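Local coordinates for heat shock protease HtrA (Thermotoga maritima, PDB 1L1J), which probably cuts polypeptide chains as a heat-shock serine endopeptidase of the HtrA family, seen here through its trypsin-like protease domain, at residues Phe30-Phe39 with Glu51-Ser59; Met86-Ile97 with Val107-Pro118. All blocks are in the same frame, centred on the assembly; numbering follows the deposited sequence.

Contact 1 (Phe30-Phe39 with Glu51-Ser59); sequences FFDPYFEQFF and ERQVASLGS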
loop_
_atom_site.group_PDB
_atom_site.type_symbol
_atom_site.label_atom_id
_atom_site.label_comp_id
_atom_site.label_asym_id
_atom_site.label_seq_id
_atom_site.Cartn_x
_atom_site.Cartn_y
_atom_site.Cartn_z
ATOM N N PHE A 30 12.815 5.463 -8.357
ATOM C CA PHE A 30 11.725 4.543 -8.022
ATOM C C PHE A 30 11.007 4.089 -9.288
ATOM O O PHE A 30 9.868 3.615 -9.245
ATOM C CB PHE A 30 10.732 5.237 -7.076
ATOM C CG PHE A 30 10.728 6.743 -7.199
ATOM C CD1 PHE A 30 10.533 7.358 -8.435
ATOM C CD2 PHE A 30 10.948 7.545 -6.081
ATOM C CE1 PHE A 30 10.561 8.747 -8.553
ATOM C CE2 PHE A 30 10.976 8.939 -6.192
ATOM C CZ PHE A 30 10.783 9.540 -7.430
ATOM N N PHE A 31 11.691 4.240 -10.415
ATOM C CA PHE A 31 11.142 3.857 -11.702
ATOM C C PHE A 31 11.534 2.414 -12.015
ATOM O O PHE A 31 12.196 2.162 -13.025
ATOM C CB PHE A 31 11.684 4.791 -12.801
ATOM C CG PHE A 31 10.757 4.957 -13.987
ATOM C CD1 PHE A 31 10.042 6.144 -14.166
ATOM C CD2 PHE A 31 10.597 3.929 -14.921
ATOM C CE1 PHE A 31 9.180 6.307 -15.260
ATOM C CE2 PHE A 31 9.740 4.078 -16.016
ATOM C CZ PHE A 31 9.029 5.270 -16.187
ATOM N N ASP A 32 11.158 1.466 -11.156
ATOM C CA ASP A 32 11.490 0.073 -11.440
ATOM C C ASP A 32 10.554 -0.415 -12.542
ATOM O O ASP A 32 9.360 -0.621 -12.313
ATOM C CB ASP A 32 11.354 -0.807 -10.194
ATOM C CG ASP A 32 11.591 -2.292 -10.493
ATOM O OD1 ASP A 32 12.485 -2.621 -11.304
ATOM O OD2 ASP A 32 10.884 -3.137 -9.903
ATOM N N PRO A 33 11.103 -0.605 -13.758
ATOM C CA PRO A 33 10.443 -1.055 -14.993
ATOM C C PRO A 33 9.304 -2.064 -14.862
ATOM O O PRO A 33 8.433 -2.133 -15.736
ATOM C CB PRO A 33 11.607 -1.590 -15.843
ATOM C CG PRO A 33 12.731 -1.817 -14.846
ATOM C CD PRO A 33 12.566 -0.646 -13.927
ATOM N N TYR A 34 9.297 -2.841 -13.785
ATOM C CA TYR A 34 8.231 -3.812 -13.604
ATOM C C TYR A 34 6.919 -3.058 -13.369
ATOM O O TYR A 34 5.914 -3.306 -14.044
ATOM C CB TYR A 34 8.528 -4.732 -12.408
ATOM C CG TYR A 34 7.685 -5.998 -12.397
ATOM C CD1 TYR A 34 8.032 -7.094 -13.191
ATOM C CD2 TYR A 34 6.493 -6.063 -11.669
ATOM C CE1 TYR A 34 7.214 -8.220 -13.273
ATOM C CE2 TYR A 34 5.664 -7.181 -11.746
ATOM C CZ TYR A 34 6.030 -8.256 -12.555
ATOM O OH TYR A 34 5.198 -9.349 -12.676
ATOM N N PHE A 35 6.959 -2.117 -12.427
ATOM C CA PHE A 35 5.801 -1.315 -12.024
ATOM C C PHE A 35 5.173 -0.417 -13.100
ATOM O O PHE A 35 3.945 -0.315 -13.196
ATOM C CB PHE A 35 6.179 -0.469 -10.802
ATOM C CG PHE A 35 6.584 -1.282 -9.602
ATOM C CD1 PHE A 35 7.571 -2.260 -9.703
ATOM C CD2 PHE A 35 5.988 -1.062 -8.365
ATOM C CE1 PHE A 35 7.961 -3.013 -8.592
ATOM C CE2 PHE A 35 6.370 -1.809 -7.247
ATOM C CZ PHE A 35 7.363 -2.787 -7.366
ATOM N N GLU A 36 6.008 0.243 -13.894
ATOM C CA GLU A 36 5.501 1.107 -14.950
ATOM C C GLU A 36 4.802 0.268 -16.010
ATOM O O GLU A 36 3.841 0.716 -16.631
ATOM C CB GLU A 36 6.646 1.914 -15.565
ATOM C CG GLU A 36 6.440 2.352 -17.006
ATOM C CD GLU A 36 7.124 1.416 -18.001
ATOM O OE1 GLU A 36 8.341 1.158 -17.834
ATOM O OE2 GLU A 36 6.453 0.942 -18.949
ATOM N N GLN A 37 5.269 -0.961 -16.195
ATOM C CA GLN A 37 4.672 -1.827 -17.193
ATOM C C GLN A 37 3.321 -2.357 -16.740
ATOM O O GLN A 37 2.441 -2.620 -17.566
ATOM C CB GLN A 37 5.602 -2.998 -17.520
ATOM C CG GLN A 37 5.584 -3.391 -19.004
ATOM C CD GLN A 37 6.083 -4.811 -19.265
ATOM O OE1 GLN A 37 7.180 -5.199 -18.830
ATOM N NE2 GLN A 37 5.275 -5.595 -19.982
ATOM N N PHE A 38 3.148 -2.515 -15.429
ATOM C CA PHE A 38 1.879 -3.016 -14.903
ATOM C C PHE A 38 0.768 -2.006 -15.166
ATOM O O PHE A 38 -0.282 -2.354 -15.715
ATOM C CB PHE A 38 1.970 -3.284 -13.400
ATOM C CG PHE A 38 0.683 -3.782 -12.797
ATOM C CD1 PHE A 38 0.282 -5.098 -12.969
ATOM C CD2 PHE A 38 -0.147 -2.922 -12.086
ATOM C CE1 PHE A 38 -0.926 -5.552 -12.441
ATOM C CE2 PHE A 38 -1.365 -3.369 -11.552
ATOM C CZ PHE A 38 -1.750 -4.682 -11.733
ATOM N N PHE A 39 0.994 -0.757 -14.768
ATOM C CA PHE A 39 -0.001 0.281 -14.990
ATOM C C PHE A 39 -0.204 0.501 -16.494
ATOM O O PHE A 39 -1.331 0.507 -16.993
ATOM C CB PHE A 39 0.434 1.595 -14.336
ATOM C CG PHE A 39 0.462 1.554 -12.840
ATOM C CD1 PHE A 39 1.671 1.467 -12.150
ATOM C CD2 PHE A 39 -0.722 1.629 -12.109
ATOM C CE1 PHE A 39 1.702 1.462 -10.755
ATOM C CE2 PHE A 39 -0.702 1.623 -10.717
ATOM C CZ PHE A 39 0.511 1.541 -10.041
ATOM N N GLU A 51 3.976 7.788 -18.607
ATOM C CA GLU A 51 5.426 7.587 -18.552
ATOM C C GLU A 51 6.216 8.880 -18.366
ATOM O O GLU A 51 6.778 9.132 -17.297
ATOM C CB GLU A 51 5.908 6.882 -19.824
ATOM C CG GLU A 51 5.612 5.393 -19.859
ATOM C CD GLU A 51 5.860 4.767 -21.227
ATOM O OE1 GLU A 51 5.126 5.104 -22.183
ATOM O OE2 GLU A 51 6.785 3.935 -21.349
ATOM N N ARG A 52 6.266 9.700 -19.406
ATOM C CA ARG A 52 6.999 10.955 -19.321
ATOM C C ARG A 52 6.684 11.712 -18.021
ATOM O O ARG A 52 7.598 12.099 -17.294
ATOM C CB ARG A 52 6.679 11.827 -20.547
ATOM C CG ARG A 52 7.907 12.214 -21.391
ATOM C CD ARG A 52 7.496 12.819 -22.741
ATOM N NE ARG A 52 8.176 14.080 -23.054
ATOM C CZ ARG A 52 9.395 14.191 -23.589
ATOM N NH1 ARG A 52 10.102 13.109 -23.890
ATOM N NH2 ARG A 52 9.903 15.397 -23.832
ATOM N N GLN A 53 5.400 11.881 -17.712
ATOM C CA GLN A 53 4.989 12.623 -16.520
ATOM C C GLN A 53 5.057 11.948 -15.145
ATOM O O GLN A 53 5.278 12.627 -14.142
ATOM C CB GLN A 53 3.568 13.166 -16.716
ATOM C CG GLN A 53 3.410 14.109 -17.910
ATOM C CD GLN A 53 2.055 14.808 -17.941
ATOM O OE1 GLN A 53 1.769 15.681 -17.116
ATOM N NE2 GLN A 53 1.213 14.422 -18.894
ATOM N N VAL A 54 4.874 10.631 -15.080
ATOM C CA VAL A 54 4.869 9.943 -13.787
ATOM C C VAL A 54 6.119 9.137 -13.445
ATOM O O VAL A 54 6.739 8.517 -14.306
ATOM C CB VAL A 54 3.630 9.018 -13.660
ATOM C CG1 VAL A 54 3.553 8.429 -12.259
ATOM C CG2 VAL A 54 2.368 9.804 -13.955
ATOM N N ALA A 55 6.473 9.149 -12.167
ATOM C CA ALA A 55 7.649 8.438 -11.701
ATOM C C ALA A 55 7.220 7.226 -10.895
ATOM O O ALA A 55 7.868 6.178 -10.925
ATOM C CB ALA A 55 8.505 9.365 -10.849
ATOM N N SER A 56 6.116 7.388 -10.173
ATOM C CA SER A 56 5.558 6.320 -9.356
ATOM C C SER A 56 4.090 6.533 -9.020
ATOM O O SER A 56 3.655 7.641 -8.680
ATOM C CB SER A 56 6.348 6.162 -8.062
ATOM O OG SER A 56 7.174 5.013 -8.126
ATOM N N LEU A 57 3.336 5.447 -9.125
ATOM C CA LEU A 57 1.915 5.439 -8.828
ATOM C C LEU A 57 1.718 4.288 -7.859
ATOM O O LEU A 57 2.216 3.185 -8.088
ATOM C CB LEU A 57 1.117 5.198 -10.110
ATOM C CG LEU A 57 -0.398 5.106 -10.003
ATOM C CD1 LEU A 57 -0.973 6.355 -9.349
ATOM C CD2 LEU A 57 -0.958 4.929 -11.394
ATOM N N GLY A 58 1.014 4.547 -6.769
ATOM C CA GLY A 58 0.792 3.494 -5.799
ATOM C C GLY A 58 -0.400 3.758 -4.914
ATOM O O GLY A 58 -1.364 4.419 -5.318
ATOM N N SER A 59 -0.339 3.228 -3.699
ATOM C CA SER A 59 -1.417 3.416 -2.748
ATOM C C SER A 59 -0.814 3.635 -1.377
ATOM O O SER A 59 0.398 3.544 -1.194
ATOM C CB SER A 59 -2.323 2.183 -2.717
ATOM O OG SER A 59 -2.790 1.842 -4.012
HETATM O O HOH W 1 5.361 1.639 -21.252
#

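Contact 2 (Met86-Ile97 with Val107-Pro118); sequences MLDGSKYDAEYI and VIKIKASDKKFP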
loop_
_atom_site.group_PDB
_atom_site.type_symbol
_atom_site.label_atom_id
_atom_site.label_comp_id
_atom_site.label_asym_id
_atom_site.label_seq_id
_atom_site.Cartn_x
_atom_site.Cartn_y
_atom_site.Cartn_z
ATOM N N MET A 86 -7.365 11.539 -2.729
ATOM C CA MET A 86 -8.311 10.808 -1.890
ATOM C C MET A 86 -9.607 10.388 -2.577
ATOM O O MET A 86 -9.926 10.832 -3.682
ATOM C CB MET A 86 -8.659 11.628 -0.643
ATOM C CG MET A 86 -7.774 11.369 0.568
ATOM S SD MET A 86 -8.335 12.294 2.022
ATOM C CE MET A 86 -9.603 11.222 2.741
ATOM N N LEU A 87 -10.357 9.528 -1.895
ATOM C CA LEU A 87 -11.609 9.026 -2.426
ATOM C C LEU A 87 -12.642 10.113 -2.633
ATOM O O LEU A 87 -13.413 10.046 -3.591
ATOM C CB LEU A 87 -12.198 7.947 -1.510
ATOM C CG LEU A 87 -12.180 6.504 -2.023
ATOM C CD1 LEU A 87 -13.056 5.661 -1.121
ATOM C CD2 LEU A 87 -12.688 6.435 -3.456
ATOM N N ASP A 88 -12.677 11.108 -1.745
ATOM C CA ASP A 88 -13.664 12.177 -1.896
ATOM C C ASP A 88 -13.323 13.044 -3.110
ATOM O O ASP A 88 -14.143 13.833 -3.569
ATOM C CB ASP A 88 -13.774 13.041 -0.619
ATOM C CG ASP A 88 -12.505 13.831 -0.319
ATOM O OD1 ASP A 88 -11.722 14.076 -1.270
ATOM O OD2 ASP A 88 -12.306 14.222 0.862
ATOM N N GLY A 89 -12.111 12.870 -3.635
ATOM C CA GLY A 89 -11.680 13.623 -4.801
ATOM C C GLY A 89 -10.583 14.629 -4.511
ATOM O O GLY A 89 -9.762 14.927 -5.374
ATOM N N SER A 90 -10.566 15.138 -3.280
ATOM C CA SER A 90 -9.585 16.133 -2.838
ATOM C C SER A 90 -8.126 15.715 -3.038
ATOM O O SER A 90 -7.780 14.553 -2.839
ATOM C CB SER A 90 -9.830 16.474 -1.356
ATOM O OG SER A 90 -9.657 15.346 -0.511
ATOM N N LYS A 91 -7.273 16.664 -3.422
ATOM C CA LYS A 91 -5.855 16.375 -3.639
ATOM C C LYS A 91 -4.980 17.049 -2.576
ATOM O O LYS A 91 -5.387 18.040 -1.962
ATOM C CB LYS A 91 -5.438 16.811 -5.052
ATOM C CG LYS A 91 -6.311 16.201 -6.149
ATOM C CD LYS A 91 -5.546 15.840 -7.427
ATOM C CE LYS A 91 -6.520 15.278 -8.491
ATOM N NZ LYS A 91 -5.916 14.901 -9.817
ATOM N N TYR A 92 -3.794 16.495 -2.334
ATOM C CA TYR A 92 -2.895 17.047 -1.324
ATOM C C TYR A 92 -1.426 16.881 -1.649
ATOM O O TYR A 92 -1.040 16.223 -2.618
ATOM C CB TYR A 92 -3.124 16.388 0.039
ATOM C CG TYR A 92 -4.544 16.416 0.527
ATOM C CD1 TYR A 92 -5.524 15.650 -0.091
ATOM C CD2 TYR A 92 -4.917 17.231 1.596
ATOM C CE1 TYR A 92 -6.841 15.692 0.335
ATOM C CE2 TYR A 92 -6.238 17.282 2.036
ATOM C CZ TYR A 92 -7.196 16.511 1.396
ATOM O OH TYR A 92 -8.511 16.568 1.795
ATOM N N ASP A 93 -0.610 17.489 -0.799
ATOM C CA ASP A 93 0.832 17.422 -0.919
ATOM C C ASP A 93 1.315 16.791 0.364
ATOM O O ASP A 93 0.996 17.262 1.454
ATOM C CB ASP A 93 1.430 18.818 -1.082
ATOM C CG ASP A 93 1.423 19.287 -2.527
ATOM O OD1 ASP A 93 2.363 18.927 -3.281
ATOM O OD2 ASP A 93 0.468 20.004 -2.908
ATOM N N ALA A 94 2.074 15.714 0.223
ATOM C CA ALA A 94 2.589 14.993 1.369
ATOM C C ALA A 94 4.043 15.315 1.639
ATOM O O ALA A 94 4.815 15.618 0.719
ATOM C CB ALA A 94 2.439 13.509 1.140
ATOM N N GLU A 95 4.417 15.220 2.906
ATOM C CA GLU A 95 5.789 15.487 3.298
ATOM C C GLU A 95 6.457 14.195 3.735
ATOM O O GLU A 95 6.017 13.564 4.692
ATOM C CB GLU A 95 5.819 16.481 4.448
ATOM C CG GLU A 95 7.153 17.160 4.610
ATOM C CD GLU A 95 7.187 18.040 5.825
ATOM O OE1 GLU A 95 8.013 18.980 5.845
ATOM O OE2 GLU A 95 6.389 17.783 6.760
ATOM N N TYR A 96 7.522 13.807 3.043
ATOM C CA TYR A 96 8.230 12.579 3.380
ATOM C C TYR A 96 8.789 12.563 4.810
ATOM O O TYR A 96 9.929 12.971 5.044
ATOM C CB TYR A 96 9.369 12.347 2.399
ATOM C CG TYR A 96 10.131 11.079 2.680
ATOM C CD1 TYR A 96 9.719 9.859 2.144
ATOM C CD2 TYR A 96 11.264 11.094 3.495
ATOM C CE1 TYR A 96 10.428 8.681 2.412
ATOM C CE2 TYR A 96 11.974 9.924 3.769
ATOM C CZ TYR A 96 11.555 8.722 3.226
ATOM O OH TYR A 96 12.274 7.578 3.491
ATOM N N ILE A 97 7.982 12.076 5.750
ATOM C CA ILE A 97 8.347 11.974 7.163
ATOM C C ILE A 97 9.590 11.108 7.395
ATOM O O ILE A 97 10.481 11.464 8.174
ATOM C CB ILE A 97 7.202 11.340 7.971
ATOM C CG1 ILE A 97 5.904 12.114 7.744
ATOM C CG2 ILE A 97 7.573 11.271 9.436
ATOM C CD1 ILE A 97 5.947 13.547 8.211
ATOM N N VAL A 107 6.391 6.457 5.636
ATOM C CA VAL A 107 5.305 7.276 6.147
ATOM C C VAL A 107 5.291 8.664 5.499
ATOM O O VAL A 107 6.334 9.262 5.220
ATOM C CB VAL A 107 5.381 7.410 7.683
ATOM C CG1 VAL A 107 6.658 8.129 8.081
ATOM C CG2 VAL A 107 4.150 8.139 8.200
ATOM N N ILE A 108 4.083 9.161 5.270
ATOM C CA ILE A 108 3.865 10.437 4.626
ATOM C C ILE A 108 2.914 11.283 5.468
ATOM O O ILE A 108 2.264 10.763 6.374
ATOM C CB ILE A 108 3.308 10.174 3.213
ATOM C CG1 ILE A 108 4.379 10.521 2.183
ATOM C CG2 ILE A 108 1.975 10.889 3.003
ATOM C CD1 ILE A 108 5.626 9.683 2.317
ATOM N N LYS A 109 2.837 12.581 5.171
ATOM C CA LYS A 109 1.980 13.489 5.936
ATOM C C LYS A 109 1.250 14.553 5.100
ATOM O O LYS A 109 1.857 15.292 4.311
ATOM C CB LYS A 109 2.816 14.169 7.029
ATOM C CG LYS A 109 2.045 15.115 7.933
ATOM C CD LYS A 109 0.974 14.388 8.716
ATOM C CE LYS A 109 0.341 15.305 9.752
ATOM N NZ LYS A 109 -0.309 16.511 9.148
ATOM N N ILE A 110 -0.063 14.619 5.301
ATOM C CA ILE A 110 -0.928 15.558 4.601
ATOM C C ILE A 110 -1.519 16.623 5.536
ATOM O O ILE A 110 -2.062 16.320 6.600
ATOM C CB ILE A 110 -2.065 14.798 3.879
ATOM C CG1 ILE A 110 -1.683 14.581 2.424
ATOM C CG2 ILE A 110 -3.365 15.558 3.963
ATOM C CD1 ILE A 110 -0.435 13.799 2.255
ATOM N N LYS A 111 -1.409 17.876 5.117
ATOM C CA LYS A 111 -1.909 19.001 5.892
ATOM C C LYS A 111 -3.423 18.903 6.105
ATOM O O LYS A 111 -4.183 18.733 5.149
ATOM C CB LYS A 111 -1.559 20.309 5.173
ATOM C CG LYS A 111 -0.320 20.213 4.270
ATOM C CD LYS A 111 0.152 21.598 3.822
ATOM C CE LYS A 111 1.127 21.530 2.645
ATOM N NZ LYS A 111 0.443 21.204 1.357
ATOM N N ALA A 112 -3.848 19.014 7.362
ATOM C CA ALA A 112 -5.266 18.937 7.727
ATOM C C ALA A 112 -5.836 20.308 8.144
ATOM O O ALA A 112 -6.237 20.499 9.298
ATOM C CB ALA A 112 -5.450 17.919 8.866
ATOM N N SER A 113 -5.883 21.237 7.188
ATOM C CA SER A 113 -6.370 22.607 7.401
ATOM C C SER A 113 -7.337 22.790 8.572
ATOM O O SER A 113 -7.030 23.516 9.524
ATOM C CB SER A 113 -7.018 23.157 6.115
ATOM O OG SER A 113 -8.193 22.444 5.762
ATOM N N ASP A 114 -8.501 22.146 8.496
ATOM C CA ASP A 114 -9.504 22.246 9.560
ATOM C C ASP A 114 -9.847 20.882 10.167
ATOM O O ASP A 114 -9.400 20.551 11.272
ATOM C CB ASP A 114 -10.782 22.941 9.040
ATOM C CG ASP A 114 -11.366 22.270 7.793
ATOM O OD1 ASP A 114 -10.677 22.235 6.746
ATOM O OD2 ASP A 114 -12.521 21.786 7.863
ATOM N N LYS A 115 -10.636 20.092 9.444
ATOM C CA LYS A 115 -11.022 18.779 9.932
ATOM C C LYS A 115 -9.926 17.752 9.741
ATOM O O LYS A 115 -9.050 17.895 8.881
ATOM C CB LYS A 115 -12.311 18.293 9.251
ATOM C CG LYS A 115 -13.583 18.860 9.875
ATOM C CD LYS A 115 -13.648 18.532 11.373
ATOM C CE LYS A 115 -14.824 19.223 12.067
ATOM N NZ LYS A 115 -14.897 18.907 13.532
ATOM N N LYS A 116 -9.979 16.725 10.578
ATOM C CA LYS A 116 -9.021 15.647 10.514
ATOM C C LYS A 116 -9.543 14.648 9.490
ATOM O O LYS A 116 -10.665 14.787 8.990
ATOM C CB LYS A 116 -8.866 15.014 11.895
ATOM C CG LYS A 116 -8.324 15.994 12.941
ATOM C CD LYS A 116 -8.000 15.311 14.278
ATOM C CE LYS A 116 -7.304 16.280 15.230
ATOM N NZ LYS A 116 -6.844 15.618 16.480
ATOM N N PHE A 117 -8.730 13.646 9.179
ATOM C CA PHE A 117 -9.085 12.641 8.184
ATOM C C PHE A 117 -9.545 11.314 8.772
ATOM O O PHE A 117 -9.441 11.080 9.981
ATOM C CB PHE A 117 -7.872 12.363 7.305
ATOM C CG PHE A 117 -7.270 13.588 6.696
ATOM C CD1 PHE A 117 -7.869 14.207 5.609
ATOM C CD2 PHE A 117 -6.091 14.119 7.204
ATOM C CE1 PHE A 117 -7.298 15.341 5.028
ATOM C CE2 PHE A 117 -5.514 15.254 6.632
ATOM C CZ PHE A 117 -6.121 15.865 5.542
ATOM N N PRO A 118 -10.089 10.435 7.916
ATOM C CA PRO A 118 -10.549 9.113 8.357
ATOM C C PRO A 118 -9.293 8.246 8.432
ATOM O O PRO A 118 -8.337 8.471 7.685
ATOM C CB PRO A 118 -11.492 8.685 7.238
ATOM C CG PRO A 118 -10.893 9.346 6.028
ATOM C CD PRO A 118 -10.568 10.722 6.551
HETATM O O HOH W 2 -1.049 18.651 1.791
#

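Contact 1 (Phe30-Phe39 with Glu51-Ser59)
Phe-39 and Leu-57 meet because their first torsions turn them toward each other: on the helix, CG of Phe-39 stands anti to its carbonyl carbon (chi1 -67°), while on the strand, CG of Leu-57 stands opposite its own backbone N (chi1 178°). The methyl CD2 of Leu-57 therefore lies over one face of the aromatic ring, 3.7 Å from the centroid of Phe-39 and 27° off the ring normal, a CH-pi contact displaced toward the rim. Trimming Phe-39 to an alanine would remove the whole ring and would probably leave the CD2 methyl of Leu-57 without the ring face it packs on, opening a gap between helix and strand.

Before the helix, Phe-31, the centre of an inverse gamma turn, brings its ring to backbone oxygens. CE1 of Phe-31 is 3.4 Å from Val-54 O, an oblique approach, and the same CE1 lies 4.2 Å from Glu-51 O, which sits at the ring edge.

At the outer end two carboxylates approach, Glu-36 OE2 and Glu-51 OE2 being 3.9 Å apart. Water 1 bridges them, donating to Glu-36 OE2 at 2.6 Å and, weakly, to Glu-51 OE2 at 2.7 Å. The other oxygen of Glu-51 forms a salt bridge with Lys-40, which probably offsets part of the like-charge repulsion.

The contact lies in the excursion between strands 17-23 and 54-64, the position of the LA loop in HtrA proteases. Ala-55 and Ser-56 both face Val-22, forming a classic beta bulge where the chain leaves helix 50-53 for strand 54-64. Helix 33-42 packs beside that strand, and Phe-30 touches Val-22 of strand 17-23.

Contact 2 (Met86-Ile97 with Val107-Pro118)
Tyr-92 packs against Ile-110 and Phe-117, which approach its ring from the same side. With CG anti to the carbonyl carbon (chi1 -54°), its ring crosses Ile-110 at about a right angle, and it receives the edge of Phe-117 on its face: the planes of Tyr-92 and Phe-117 meet at 82°, centroids 5.5 Å apart, an offset edge-to-face pair. Met-86 continues the apolar patch, its SD 4.1 Å from Phe-117 CD1 in an oblique Met-aromatic contact and its CE methyl reaching CD and CG of Pro-118. Farther along, the methyl of Ala-94 packs against Ile-108, and CD1 of Ile-97 lies 3.4 Å from Lys-109 CB.

Polar links follow outward. Glu-95 N donates to Lys-109 O at 2.9 Å (145° at the hydrogen), on a lone pair in the carbonyl plane; Ile-97 N gives Val-107 O a weak bond. Tyr-92 OH donates to Ser-90 OG at 2.9 Å. At the rim, water 2 accepts from Asp-93 N and from Lys-111 NZ, joining the segments.

The contact brings together distant parts of one antiparallel sheet, consistent with closure of a trypsin-like barrel: strand 91-93 is outermost beside 83-85, whereas 105-109 lies between 68-72 and 98-100.

How the contacts relate
Contacts 1 and 2 follow one another along the chain without touching, with centres 22 Å apart and nearest atoms about 8 Å apart. Both reach the same antiparallel sheet, through strand 54-64 in contact 1 and strands 91-93 and 105-109 in contact 2. Helix 73-76, which carries the predicted catalytic His-74, connects them: Phe-35 of contact 1 meets His-74 edge-to-face, while Tyr-96 and Ile-108 of contact 2 touch Val-76. Contact 1 is nearer the predicted active site: the side chain of Phe-39 comes within about 4 Å of Gly-181, and Gly-58 lies about 6 Å from the side chain of Ser-183, nearest atoms. In contact 2 the Tyr-96 side chain remains about 9 Å from that of Asp-104.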